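Local coordinates for cyclodipeptide synthase, BtCDPS (Bacillus thermoamylovorans, PDB 6ZTU), which probably makes cyclodipeptides by aminoacyl transfer, as a member of the cyclodipeptide synthase family whose members generally take their amino acids from aminoacyl-tRNA, at residues N70-L75 and K156-E161. Sequence-based numbering, arbitrary orientation.
Sequences NLLEAL and KSLNME
No ring, amide or carboxylate takes part where L158 meets L72 and L75: the touching surfaces are branched methyl tips, with neither faces nor edges to stack. L158 sends CD1 across from the other segment. That methyl comes within 3.7 Å of L72 CD2, the two side chains crossing at about a right angle. The same CD1 lies 4.0 Å from L75 CD1, here at a more slanting approach. At L158 CD1 the directions to its two partners stand roughly 90° apart, both ahead of the methyl, off to different sides. L158 gets there by turning CG beside its backbone N, chi1 -57°, and then extending CD1 straight on from CA, chi2 173°. L75 likewise offers its extended branch, whereas L72 uses the other one, CD2. Further along, M160 runs past more loosely, its CE 4.5 Å from L75 O.

Segment 70-75 lies on helix 68-74, while 156-161 is the end of helix 137-157 and the loop after it. L75 no longer has helical backbone angles, and its N makes a weak hydrogen bond to L72 O; helix 137-157 closes in a Schellman motif, with N159 at positive phi as the C-prime residue and N159 N bonded to K156 O at 2.9 Å. Around them, L72 also packs on A82 and K85 of helix 79-103, and L75 on M169 of helix 167-191 and R154.

The side chain of L72 is about 14 Å from the bound (2S)-hexane-1,2-diol, so this is packing away from that pocket. With methyls alone in touch, the contact owes its hold to dispersion and burial, which favour close approach but set little direction.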
loop_
_atom_site.group_PDB
_atom_site.type_symbol
_atom_site.label_atom_id
_atom_site.label_comp_id
_atom_site.label_asym_id
_atom_site.label_seq_id
_atom_site.Cartn_x
_atom_site.Cartn_y
_atom_site.Cartn_z
ATOM N N ASN A 70 -13.680 -3.995 -5.169
ATOM C CA ASN A 70 -14.620 -3.463 -4.180
ATOM C C ASN A 70 -14.656 -1.948 -4.199
ATOM O O ASN A 70 -15.709 -1.348 -3.935
ATOM C CB ASN A 70 -14.257 -3.940 -2.773
ATOM C CG ASN A 70 -14.447 -5.418 -2.599
ATOM O OD1 ASN A 70 -14.095 -6.197 -3.488
ATOM N ND2 ASN A 70 -15.005 -5.827 -1.462
ATOM N N LEU A 71 -13.514 -1.312 -4.485
ATOM C CA LEU A 71 -13.464 0.142 -4.529
ATOM C C LEU A 71 -14.353 0.672 -5.642
ATOM O O LEU A 71 -15.011 1.706 -5.485
ATOM C CB LEU A 71 -12.021 0.618 -4.723
ATOM C CG LEU A 71 -10.992 0.162 -3.681
ATOM C CD1 LEU A 71 -9.636 0.728 -4.040
ATOM C CD2 LEU A 71 -11.395 0.587 -2.266
ATOM N N LEU A 72 -14.395 -0.033 -6.772
ATOM C CA LEU A 72 -15.272 0.370 -7.866
ATOM C C LEU A 72 -16.716 -0.047 -7.605
ATOM O O LEU A 72 -17.638 0.746 -7.818
ATOM C CB LEU A 72 -14.753 -0.212 -9.184
ATOM C CG LEU A 72 -13.309 0.137 -9.587
ATOM C CD1 LEU A 72 -12.897 -0.603 -10.859
ATOM C CD2 LEU A 72 -13.107 1.637 -9.755
ATOM N N GLU A 73 -16.930 -1.268 -7.104
ATOM C CA GLU A 73 -18.282 -1.731 -6.805
ATOM C C GLU A 73 -18.980 -0.816 -5.809
ATOM O O GLU A 73 -20.205 -0.653 -5.856
ATOM C CB GLU A 73 -18.238 -3.159 -6.268
ATOM C CG GLU A 73 -17.788 -4.172 -7.303
ATOM C CD GLU A 73 -17.686 -5.558 -6.742
ATOM O OE1 GLU A 73 -17.406 -5.705 -5.534
ATOM O OE2 GLU A 73 -17.893 -6.515 -7.509
ATOM N N ALA A 74 -18.221 -0.220 -4.887
ATOM C CA ALA A 74 -18.833 0.689 -3.924
ATOM C C ALA A 74 -19.191 2.025 -4.563
ATOM O O ALA A 74 -20.142 2.681 -4.127
ATOM C CB ALA A 74 -17.898 0.899 -2.731
ATOM N N LEU A 75 -18.446 2.450 -5.582
ATOM C CA LEU A 75 -18.754 3.673 -6.312
ATOM C C LEU A 75 -19.690 3.423 -7.487
ATOM O O LEU A 75 -19.560 4.076 -8.533
ATOM C CB LEU A 75 -17.466 4.350 -6.791
ATOM C CG LEU A 75 -16.529 4.842 -5.683
ATOM C CD1 LEU A 75 -15.193 5.334 -6.223
ATOM C CD2 LEU A 75 -17.205 5.927 -4.868
ATOM N N LYS A 156 -13.488 11.553 -6.323
ATOM C CA LYS A 156 -12.934 12.700 -7.038
ATOM C C LYS A 156 -12.264 12.257 -8.327
ATOM O O LYS A 156 -12.505 12.828 -9.398
ATOM C CB LYS A 156 -11.926 13.463 -6.169
ATOM C CG LYS A 156 -12.507 14.388 -5.097
ATOM C CD LYS A 156 -11.918 14.106 -3.717
ATOM C CE LYS A 156 -12.790 14.665 -2.592
ATOM N NZ LYS A 156 -13.905 13.748 -2.218
ATOM N N SER A 157 -11.412 11.236 -8.243
ATOM C CA SER A 157 -10.602 10.833 -9.385
ATOM C C SER A 157 -11.479 10.366 -10.541
ATOM O O SER A 157 -11.351 10.854 -11.670
ATOM C CB SER A 157 -9.622 9.737 -8.965
ATOM O OG SER A 157 -8.700 9.442 -10.003
ATOM N N LEU A 158 -12.387 9.432 -10.272
ATOM C CA LEU A 158 -13.338 8.963 -11.271
ATOM C C LEU A 158 -14.447 9.976 -11.548
ATOM O O LEU A 158 -15.386 9.652 -12.283
ATOM C CB LEU A 158 -13.948 7.629 -10.826
ATOM C CG LEU A 158 -12.977 6.478 -10.529
ATOM C CD1 LEU A 158 -13.728 5.299 -9.934
ATOM C CD2 LEU A 158 -12.196 6.046 -11.768
ATOM N N ASN A 159 -14.363 11.176 -10.964
ATOM C CA ASN A 159 -15.309 12.269 -11.216
ATOM C C ASN A 159 -16.729 11.913 -10.764
ATOM O O ASN A 159 -17.690 12.009 -11.525
ATOM C CB ASN A 159 -15.280 12.683 -12.692
ATOM C CG ASN A 159 -13.938 13.270 -13.106
ATOM O OD1 ASN A 159 -13.408 14.157 -12.433
ATOM N ND2 ASN A 159 -13.369 12.754 -14.192
ATOM N N MET A 160 -16.854 11.511 -9.499
ATOM C CA MET A 160 -18.127 11.168 -8.867
ATOM C C MET A 160 -18.258 11.884 -7.529
ATOM O O MET A 160 -18.724 11.308 -6.543
ATOM C CB MET A 160 -18.257 9.658 -8.657
ATOM C CG MET A 160 -18.100 8.796 -9.904
ATOM S SD MET A 160 -19.607 8.560 -10.875
ATOM C CE MET A 160 -20.845 8.262 -9.624
ATOM N N GLU A 161 -17.828 13.149 -7.467
ATOM C CA GLU A 161 -17.741 13.863 -6.194
ATOM C C GLU A 161 -19.101 14.144 -5.566
ATOM O O GLU A 161 -19.152 14.602 -4.418
ATOM C CB GLU A 161 -16.991 15.184 -6.386
ATOM C CG GLU A 161 -15.816 15.097 -7.347
ATOM C CD GLU A 161 -14.837 16.240 -7.169
ATOM O OE1 GLU A 161 -13.957 16.408 -8.042
ATOM O OE2 GLU A 161 -14.952 16.972 -6.159
#